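Local coordinates for putative serine phosphatase (Pseudomonas aeruginosa, PDB 6K4E), which is probably a PP2C-type protein phosphatase that binds magnesium ions and acts on phosphothreonine in a signalling pathway controlling biofilm formation, at residues R66-D71 with L122-A127; F96-E101 with A129-A134; A145-T150 with M171-V176. All blocks are in the same frame, centred on the assembly; numbering follows the deposited sequence.

Contact 1 of 3, residues R66-D71 with L122-A127; sequences RAILPD and LMTMLA
I68 meets M125 with CG1, CD1 and CG2, and T124 with CD1, and these three buried residues account for nearly all of the 113 Å² shared by the two segments. The nearest CA atoms, those of I68 and M125, stay 7.8 Å apart, so the I68 side chain has to reach out to the M125 side chain and to the T124 backbone O, and no hydrogen bond crosses the gap. I68 aims its CB at the helix, and chi1 of 70° places CG1 between the backbone N and the carbonyl carbon. From there I68 CG1 lies 3.9 Å from M125 CE, while I68 CD1 is 4.1 Å from the same methyl. The other branch, I68 CG2, comes to 4.2 Å from M125 SD, which puts the thioether end of the methionine against both arms of the isoleucine. M125 does not set out straight at I68, but bends at chi2 and chi3 bring its end there, and the two side chains cross obliquely. T124 has a smaller share: I68 CD1 lies 4.0 Å from T124 O and 4.3 Å from T124 CG2, a methyl beside a backbone carbonyl and, less closely, the T124 methyl. Behind I68 the chain is leaving helix 49-67, and L69 N donates to R66 O at 3.1 Å across the final turn. I68 O in turn accepts a hydrogen bond from R128, a second tie to helix 117-138. M125 also packs on M125 of the second subunit, so the contact borders the dimer interface. The arrangement is an end-of-helix turn docked on the flank of helix 117-138, part of a helical layer of the alpha-beta-beta-alpha sandwich characteristic of PP2C phosphatases.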
loop_
_atom_site.group_PDB
_atom_site.type_symbol
_atom_site.label_atom_id
_atom_site.label_comp_id
_atom_site.label_asym_id
_atom_site.label_seq_id
_atom_site.Cartn_x
_atom_site.Cartn_y
_atom_site.Cartn_z
ATOM N N ARG B 66 -7.170 -9.040 -1.393
ATOM C CA ARG B 66 -8.439 -9.369 -2.067
ATOM C C ARG B 66 -9.473 -8.248 -1.925
ATOM O O ARG B 66 -10.232 -7.978 -2.851
ATOM C CB ARG B 66 -9.004 -10.692 -1.538
ATOM C CG ARG B 66 -8.342 -11.893 -2.206
ATOM C CD ARG B 66 -8.982 -13.211 -1.810
ATOM N NE ARG B 66 -8.416 -14.311 -2.589
ATOM C CZ ARG B 66 -8.871 -14.715 -3.773
ATOM N NH1 ARG B 66 -9.930 -14.130 -4.323
ATOM N NH2 ARG B 66 -8.277 -15.717 -4.411
ATOM N N ALA B 67 -9.462 -7.566 -0.773
ATOM C CA ALA B 67 -10.348 -6.439 -0.469
ATOM C C ALA B 67 -10.141 -5.213 -1.382
ATOM O O ALA B 67 -11.055 -4.398 -1.542
ATOM C CB ALA B 67 -10.222 -6.046 0.993
ATOM N N ILE B 68 -8.977 -5.108 -2.009
ATOM C CA ILE B 68 -8.709 -3.985 -2.909
ATOM C C ILE B 68 -9.059 -4.354 -4.396
ATOM O O ILE B 68 -8.940 -3.505 -5.272
ATOM C CB ILE B 68 -7.268 -3.393 -2.723
ATOM C CG1 ILE B 68 -6.161 -4.350 -3.230
ATOM C CG2 ILE B 68 -7.024 -2.954 -1.295
ATOM C CD1 ILE B 68 -5.297 -3.801 -4.298
ATOM N N LEU B 69 -9.535 -5.602 -4.645
ATOM C CA LEU B 69 -9.897 -6.077 -5.989
ATOM C C LEU B 69 -11.370 -5.798 -6.328
ATOM O O LEU B 69 -12.205 -5.951 -5.453
ATOM C CB LEU B 69 -9.547 -7.562 -6.201
ATOM C CG LEU B 69 -8.099 -7.988 -5.848
ATOM C CD1 LEU B 69 -7.973 -9.495 -5.829
ATOM C CD2 LEU B 69 -7.063 -7.342 -6.761
ATOM N N PRO B 70 -11.708 -5.376 -7.584
ATOM C CA PRO B 70 -13.117 -5.032 -7.909
ATOM C C PRO B 70 -14.039 -6.184 -8.346
ATOM O O PRO B 70 -14.965 -5.960 -9.115
ATOM C CB PRO B 70 -12.950 -3.998 -9.026
ATOM C CG PRO B 70 -11.732 -4.474 -9.762
ATOM C CD PRO B 70 -10.810 -5.058 -8.719
ATOM N N ASP B 71 -13.825 -7.396 -7.819
ATOM C CA ASP B 71 -14.610 -8.624 -8.092
ATOM C C ASP B 71 -16.123 -8.480 -8.103
ATOM O O ASP B 71 -16.774 -8.918 -9.050
ATOM C CB ASP B 71 -14.242 -9.693 -7.051
ATOM C CG ASP B 71 -12.829 -10.167 -7.222
ATOM O OD1 ASP B 71 -12.147 -9.651 -8.126
ATOM O OD2 ASP B 71 -12.410 -11.068 -6.464
ATOM N N LEU B 122 3.025 -4.964 -1.467
ATOM C CA LEU B 122 3.153 -3.606 -0.927
ATOM C C LEU B 122 2.960 -2.559 -2.029
ATOM O O LEU B 122 2.285 -1.545 -1.824
ATOM C CB LEU B 122 4.524 -3.389 -0.236
ATOM C CG LEU B 122 4.796 -4.125 1.067
ATOM C CD1 LEU B 122 6.166 -3.719 1.634
ATOM C CD2 LEU B 122 3.721 -3.847 2.107
ATOM N N MET B 123 3.562 -2.815 -3.202
ATOM C CA MET B 123 3.490 -1.977 -4.397
ATOM C C MET B 123 2.042 -1.859 -4.898
ATOM O O MET B 123 1.619 -0.788 -5.301
ATOM C CB MET B 123 4.402 -2.560 -5.495
ATOM C CG MET B 123 5.902 -2.359 -5.240
ATOM S SD MET B 123 6.411 -0.615 -5.088
ATOM C CE MET B 123 6.187 -0.093 -6.713
ATOM N N THR B 124 1.305 -2.965 -4.846
ATOM C CA THR B 124 -0.081 -3.166 -5.245
ATOM C C THR B 124 -1.013 -2.227 -4.423
ATOM O O THR B 124 -1.962 -1.665 -4.979
ATOM C CB THR B 124 -0.316 -4.695 -5.138
ATOM O OG1 THR B 124 -0.698 -5.257 -6.371
ATOM C CG2 THR B 124 -1.230 -5.094 -4.082
ATOM N N MET B 125 -0.720 -2.019 -3.127
ATOM C CA MET B 125 -1.513 -1.134 -2.246
ATOM C C MET B 125 -1.286 0.320 -2.678
ATOM O O MET B 125 -2.244 1.052 -2.897
ATOM C CB MET B 125 -1.157 -1.308 -0.749
ATOM C CG MET B 125 -1.283 -2.711 -0.212
ATOM S SD MET B 125 -3.013 -3.268 -0.157
ATOM C CE MET B 125 -2.895 -4.688 -1.144
ATOM N N LEU B 126 -0.029 0.701 -2.858
ATOM C CA LEU B 126 0.357 2.037 -3.301
ATOM C C LEU B 126 -0.233 2.347 -4.670
ATOM O O LEU B 126 -0.861 3.397 -4.824
ATOM C CB LEU B 126 1.884 2.183 -3.317
ATOM C CG LEU B 126 2.579 2.167 -1.958
ATOM C CD1 LEU B 126 4.099 2.103 -2.129
ATOM C CD2 LEU B 126 2.208 3.405 -1.137
ATOM N N ALA B 127 -0.097 1.406 -5.642
ATOM C CA ALA B 127 -0.609 1.569 -6.998
ATOM C C ALA B 127 -2.137 1.646 -7.050
ATOM O O ALA B 127 -2.668 2.426 -7.832
ATOM C CB ALA B 127 -0.099 0.459 -7.891
#

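Contact 2 of 3, residues F96-E101 with A129-A134; sequences FYVYRE and AAIDHA
Helix-on-sheet packing of the PP2C sandwich is represented here by F96, V98 and R100 on strand 95-101, which face I131 and D132 of helix 117-138. The short axes approach to 10.4 Å with N-to-C directions only 25° apart, so helix and strand run nearly alongside. In accord with strand alternation, F96, V98 and R100 point toward the helix, whereas Y97 turns to the other side of the sheet, where it meets L74 of helix 71-77. I131 is the apolar centre and uses two methyls. Its CG2, anti to the backbone N, sits 3.9 Å from V98 CG1, and I131 CD1 is 4.1 Å from that same V98 atom. I131 CD1 also meets F96 CZ at 4.1 Å, oblique to the ring, with the two side chains approaching from opposite directions. F96 continues onto T124 and A127 of the same helix, and V111 of strand 105-113 supports both F96 and I131. Farther along, the contact becomes polar and less buried. R100 NH2 and D132 OD1 carry opposite charges but remain 4.4 Å apart, beyond a salt bridge, with the oxygen near the guanidinium plane. D132 OD1 instead has its stronger partner in R128 NE, with which it forms a salt bridge. The direct link is replaced by a water lying in the guanidinium plane at its edge: it accepts from R100 NH2 at 3.0 Å and donates to the backbone D132 O at 2.8 Å.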
loop_
_atom_site.group_PDB
_atom_site.type_symbol
_atom_site.label_atom_id
_atom_site.label_comp_id
_atom_site.label_asym_id
_atom_site.label_seq_id
_atom_site.Cartn_x
_atom_site.Cartn_y
_atom_site.Cartn_z
ATOM N N PHE B 96 -2.424 -6.940 -9.856
ATOM C CA PHE B 96 -3.803 -6.620 -9.479
ATOM C C PHE B 96 -4.551 -6.085 -10.691
ATOM O O PHE B 96 -4.024 -6.088 -11.797
ATOM C CB PHE B 96 -3.918 -5.723 -8.210
ATOM C CG PHE B 96 -3.615 -4.250 -8.388
ATOM C CD1 PHE B 96 -2.310 -3.810 -8.565
ATOM C CD2 PHE B 96 -4.639 -3.304 -8.375
ATOM C CE1 PHE B 96 -2.030 -2.444 -8.700
ATOM C CE2 PHE B 96 -4.362 -1.941 -8.573
ATOM C CZ PHE B 96 -3.066 -1.519 -8.712
ATOM N N TYR B 97 -5.798 -5.725 -10.510
ATOM C CA TYR B 97 -6.633 -5.252 -11.596
ATOM C C TYR B 97 -7.600 -4.222 -11.065
ATOM O O TYR B 97 -7.881 -4.171 -9.856
ATOM C CB TYR B 97 -7.376 -6.407 -12.278
ATOM C CG TYR B 97 -8.042 -7.383 -11.334
ATOM C CD1 TYR B 97 -7.313 -8.398 -10.728
ATOM C CD2 TYR B 97 -9.423 -7.359 -11.133
ATOM C CE1 TYR B 97 -7.927 -9.337 -9.898
ATOM C CE2 TYR B 97 -10.049 -8.296 -10.301
ATOM C CZ TYR B 97 -9.291 -9.273 -9.680
ATOM O OH TYR B 97 -9.856 -10.232 -8.894
ATOM N N VAL B 98 -8.045 -3.362 -11.967
ATOM C CA VAL B 98 -8.926 -2.262 -11.621
ATOM C C VAL B 98 -10.173 -2.348 -12.486
ATOM O O VAL B 98 -10.177 -2.991 -13.530
ATOM C CB VAL B 98 -8.194 -0.883 -11.760
ATOM C CG1 VAL B 98 -7.095 -0.732 -10.708
ATOM C CG2 VAL B 98 -7.614 -0.669 -13.165
ATOM N N TYR B 99 -11.209 -1.669 -12.064
ATOM C CA TYR B 99 -12.474 -1.589 -12.780
ATOM C C TYR B 99 -13.228 -0.425 -12.184
ATOM O O TYR B 99 -13.231 -0.260 -10.968
ATOM C CB TYR B 99 -13.301 -2.867 -12.587
ATOM C CG TYR B 99 -14.672 -2.756 -13.215
ATOM C CD1 TYR B 99 -14.826 -2.712 -14.600
ATOM C CD2 TYR B 99 -15.816 -2.725 -12.431
ATOM C CE1 TYR B 99 -16.084 -2.615 -15.185
ATOM C CE2 TYR B 99 -17.081 -2.628 -13.010
ATOM C CZ TYR B 99 -17.207 -2.575 -14.391
ATOM O OH TYR B 99 -18.428 -2.471 -14.995
ATOM N N ARG B 100 -13.841 0.389 -13.041
ATOM C CA ARG B 100 -14.657 1.539 -12.666
ATOM C C ARG B 100 -15.805 1.689 -13.676
ATOM O O ARG B 100 -15.575 2.099 -14.813
ATOM C CB ARG B 100 -13.789 2.807 -12.606
ATOM C CG ARG B 100 -14.556 4.090 -12.216
ATOM C CD ARG B 100 -14.979 4.124 -10.750
ATOM N NE ARG B 100 -13.812 4.180 -9.861
ATOM C CZ ARG B 100 -13.311 5.284 -9.323
ATOM N NH1 ARG B 100 -13.908 6.453 -9.511
ATOM N NH2 ARG B 100 -12.207 5.228 -8.600
ATOM N N GLU B 101 -17.021 1.360 -13.253
ATOM C CA GLU B 101 -18.211 1.489 -14.081
ATOM C C GLU B 101 -18.690 2.937 -14.158
ATOM O O GLU B 101 -18.768 3.627 -13.149
ATOM C CB GLU B 101 -19.349 0.615 -13.540
ATOM C CG GLU B 101 -20.508 0.479 -14.517
ATOM C CD GLU B 101 -21.910 0.344 -13.941
ATOM O OE1 GLU B 101 -22.096 0.557 -12.720
ATOM O OE2 GLU B 101 -22.833 0.042 -14.731
ATOM N N ALA B 129 -4.157 2.899 -4.704
ATOM C CA ALA B 129 -4.441 4.257 -4.226
ATOM C C ALA B 129 -4.023 5.310 -5.246
ATOM O O ALA B 129 -4.794 6.235 -5.498
ATOM C CB ALA B 129 -3.743 4.502 -2.904
ATOM N N ALA B 130 -2.830 5.160 -5.857
ATOM C CA ALA B 130 -2.345 6.028 -6.950
ATOM C C ALA B 130 -3.320 5.998 -8.162
ATOM O O ALA B 130 -3.520 7.028 -8.797
ATOM C CB ALA B 130 -0.961 5.579 -7.405
ATOM N N ILE B 131 -3.951 4.853 -8.448
ATOM C CA ILE B 131 -4.892 4.752 -9.575
ATOM C C ILE B 131 -6.204 5.495 -9.240
ATOM O O ILE B 131 -6.721 6.230 -10.095
ATOM C CB ILE B 131 -5.079 3.281 -10.088
ATOM C CG1 ILE B 131 -3.899 2.922 -11.004
ATOM C CG2 ILE B 131 -6.423 3.070 -10.847
ATOM C CD1 ILE B 131 -3.743 1.484 -11.361
ATOM N N ASP B 132 -6.680 5.376 -7.979
ATOM C CA ASP B 132 -7.877 6.069 -7.483
ATOM C C ASP B 132 -7.692 7.576 -7.565
ATOM O O ASP B 132 -8.593 8.273 -8.030
ATOM C CB ASP B 132 -8.174 5.649 -6.024
ATOM C CG ASP B 132 -8.766 4.260 -5.911
ATOM O OD1 ASP B 132 -8.556 3.442 -6.838
ATOM O OD2 ASP B 132 -9.412 3.979 -4.895
ATOM N N HIS B 133 -6.521 8.075 -7.127
ATOM C CA HIS B 133 -6.174 9.499 -7.206
ATOM C C HIS B 133 -6.251 9.959 -8.668
ATOM O O HIS B 133 -6.918 10.944 -8.958
ATOM C CB HIS B 133 -4.765 9.773 -6.635
ATOM C CG HIS B 133 -4.211 11.108 -7.029
ATOM N ND1 HIS B 133 -4.454 12.245 -6.274
ATOM C CD2 HIS B 133 -3.476 11.454 -8.117
ATOM C CE1 HIS B 133 -3.854 13.239 -6.916
ATOM N NE2 HIS B 133 -3.259 12.813 -8.033
ATOM N N ALA B 134 -5.565 9.241 -9.573
ATOM C CA ALA B 134 -5.512 9.547 -11.003
ATOM C C ALA B 134 -6.906 9.595 -11.638
ATOM O O ALA B 134 -7.194 10.565 -12.337
ATOM C CB ALA B 134 -4.616 8.548 -11.717
HETATM O O HOH W 1 -11.402 8.017 -7.839
#

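Contact 3 of 3, residues A145-T150 with M171-V176; sequences AILGET and MDAGLV
L147 and L175 make the broadest part of an entirely apolar interface between helix and strand, each burying about 65 Å² against the opposite segment. Their CA atoms are the nearest across the contact, 7.9 Å apart, and the side chains slide past each other in opposite directions. L147 CD2 touches L175 CD1 at 3.6 Å and also reaches A173 CB at 3.9 Å, so one methyl bridges two residues on the same face of the strand. The alternation is regular: A173 and L175 point toward the helix, while a CB on the intervening G174 would point away. I146 adds a second approach, crossing L175 at about a right angle. Its CG2, anti to the backbone N, lies 3.4 Å from L175 CD1, tighter than usual for two carbons, and the L175 methyl is thereby wedged between I146 and L147. No hydrogen bond crosses between the segments; within the helix, I146 O accepts from T150 N at 2.8 Å and from T150 OG1 at 2.7 Å. These donors arrive from opposite faces of the carbonyl plane; OG1 stands 42° out of it, with a C=O...OG1 angle of 137°. The buried threonine hydroxyl is thus satisfied by its own helix. The segment axes come within 9.6 Å, with N-to-C directions 144° apart, so the helix runs roughly against the strand. This is helix-on-sheet packing of the PP2C alpha-beta-beta-alpha sandwich. Strand 171-179 is central in its antiparallel sheet, between strand 105-113, whose L107 packs on I146 and L175, and strand 184-190, whose A188 packs on L147. Helix 117-138 lies beside helix 143-157 and meets T150 through I131 and A134.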
loop_
_atom_site.group_PDB
_atom_site.type_symbol
_atom_site.label_atom_id
_atom_site.label_comp_id
_atom_site.label_asym_id
_atom_site.label_seq_id
_atom_site.Cartn_x
_atom_site.Cartn_y
_atom_site.Cartn_z
ATOM N N ALA B 145 -3.881 9.512 -19.752
ATOM C CA ALA B 145 -3.823 10.528 -18.672
ATOM C C ALA B 145 -3.785 9.882 -17.283
ATOM O O ALA B 145 -3.055 10.357 -16.419
ATOM C CB ALA B 145 -4.996 11.484 -18.765
ATOM N N ILE B 146 -4.547 8.763 -17.096
ATOM C CA ILE B 146 -4.614 7.998 -15.855
ATOM C C ILE B 146 -3.229 7.428 -15.544
ATOM O O ILE B 146 -2.780 7.522 -14.419
ATOM C CB ILE B 146 -5.748 6.908 -15.898
ATOM C CG1 ILE B 146 -7.152 7.562 -16.026
ATOM C CG2 ILE B 146 -5.724 6.011 -14.636
ATOM C CD1 ILE B 146 -8.230 6.655 -16.568
ATOM N N LEU B 147 -2.552 6.858 -16.542
ATOM C CA LEU B 147 -1.215 6.268 -16.410
ATOM C C LEU B 147 -0.157 7.296 -16.058
ATOM O O LEU B 147 0.698 7.004 -15.227
ATOM C CB LEU B 147 -0.818 5.483 -17.677
ATOM C CG LEU B 147 -1.599 4.204 -17.988
ATOM C CD1 LEU B 147 -1.030 3.533 -19.188
ATOM C CD2 LEU B 147 -1.558 3.229 -16.838
ATOM N N GLY B 148 -0.244 8.489 -16.668
ATOM C CA GLY B 148 0.651 9.617 -16.427
ATOM C C GLY B 148 0.538 10.101 -14.996
ATOM O O GLY B 148 1.544 10.233 -14.296
ATOM N N GLU B 149 -0.710 10.309 -14.547
ATOM C CA GLU B 149 -1.066 10.730 -13.202
ATOM C C GLU B 149 -0.723 9.654 -12.162
ATOM O O GLU B 149 -0.322 10.023 -11.054
ATOM C CB GLU B 149 -2.554 11.111 -13.135
ATOM C CG GLU B 149 -2.849 12.556 -13.514
ATOM C CD GLU B 149 -2.213 13.627 -12.639
ATOM O OE1 GLU B 149 -2.224 13.475 -11.395
ATOM O OE2 GLU B 149 -1.711 14.625 -13.204
ATOM N N THR B 150 -0.873 8.326 -12.522
ATOM C CA THR B 150 -0.533 7.207 -11.632
ATOM C C THR B 150 0.979 7.219 -11.366
ATOM O O THR B 150 1.413 7.105 -10.217
ATOM C CB THR B 150 -1.047 5.870 -12.188
ATOM O OG1 THR B 150 -2.471 5.922 -12.276
ATOM C CG2 THR B 150 -0.632 4.684 -11.337
ATOM N N MET B 171 6.364 -0.358 -12.791
ATOM C CA MET B 171 5.197 -1.208 -12.962
ATOM C C MET B 171 4.669 -1.198 -14.367
ATOM O O MET B 171 4.778 -0.198 -15.075
ATOM C CB MET B 171 4.090 -0.875 -11.950
ATOM C CG MET B 171 3.459 0.490 -12.123
ATOM S SD MET B 171 2.202 0.903 -10.890
ATOM C CE MET B 171 3.180 0.802 -9.452
ATOM N N ASP B 172 4.129 -2.341 -14.775
ATOM C CA ASP B 172 3.486 -2.509 -16.060
ATOM C C ASP B 172 2.011 -2.310 -15.807
ATOM O O ASP B 172 1.550 -2.627 -14.720
ATOM C CB ASP B 172 3.723 -3.925 -16.589
ATOM C CG ASP B 172 5.180 -4.307 -16.754
ATOM O OD1 ASP B 172 6.029 -3.383 -16.830
ATOM O OD2 ASP B 172 5.463 -5.539 -16.894
ATOM N N ALA B 173 1.283 -1.767 -16.780
ATOM C CA ALA B 173 -0.162 -1.565 -16.720
ATOM C C ALA B 173 -0.776 -1.449 -18.090
ATOM O O ALA B 173 -0.151 -0.944 -19.013
ATOM C CB ALA B 173 -0.534 -0.354 -15.868
ATOM N N GLY B 174 -1.973 -1.988 -18.217
ATOM C CA GLY B 174 -2.771 -1.918 -19.428
ATOM C C GLY B 174 -4.118 -1.417 -18.968
ATOM O O GLY B 174 -4.736 -2.056 -18.120
ATOM N N LEU B 175 -4.525 -0.241 -19.438
ATOM C CA LEU B 175 -5.788 0.391 -19.062
ATOM C C LEU B 175 -6.640 0.623 -20.268
ATOM O O LEU B 175 -6.159 1.154 -21.258
ATOM C CB LEU B 175 -5.536 1.752 -18.412
ATOM C CG LEU B 175 -5.373 1.807 -16.925
ATOM C CD1 LEU B 175 -5.103 3.197 -16.530
ATOM C CD2 LEU B 175 -6.641 1.348 -16.208
ATOM N N VAL B 176 -7.925 0.307 -20.163
ATOM C CA VAL B 176 -8.864 0.456 -21.267
ATOM C C VAL B 176 -10.122 1.226 -20.853
ATOM O O VAL B 176 -10.778 0.850 -19.881
ATOM C CB VAL B 176 -9.228 -0.950 -21.827
ATOM C CG1 VAL B 176 -10.314 -0.871 -22.888
ATOM C CG2 VAL B 176 -8.003 -1.695 -22.370
#

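How the contacts relate
From the N terminus, contact 1 closes a 50-residue loop between the end of helix 49-67 and helix 117-138. Contact 2 opens inside that loop, at strand 95-101, and ends farther along the same helix, so the two cross; Y97 and D71 join them by a probable hydrogen bond. Contact 3 follows in series, closing a loop of 20 residues between helix 143-157 and strand 171-179. Contacts 2 and 3 set successive helices on one face of the same sheet, where A134 meets T150. Contacts 1 and 3 touch through A127 and M171. Both contacts 1 and 2 border the second subunit, whereas contact 3 remains within its own chain.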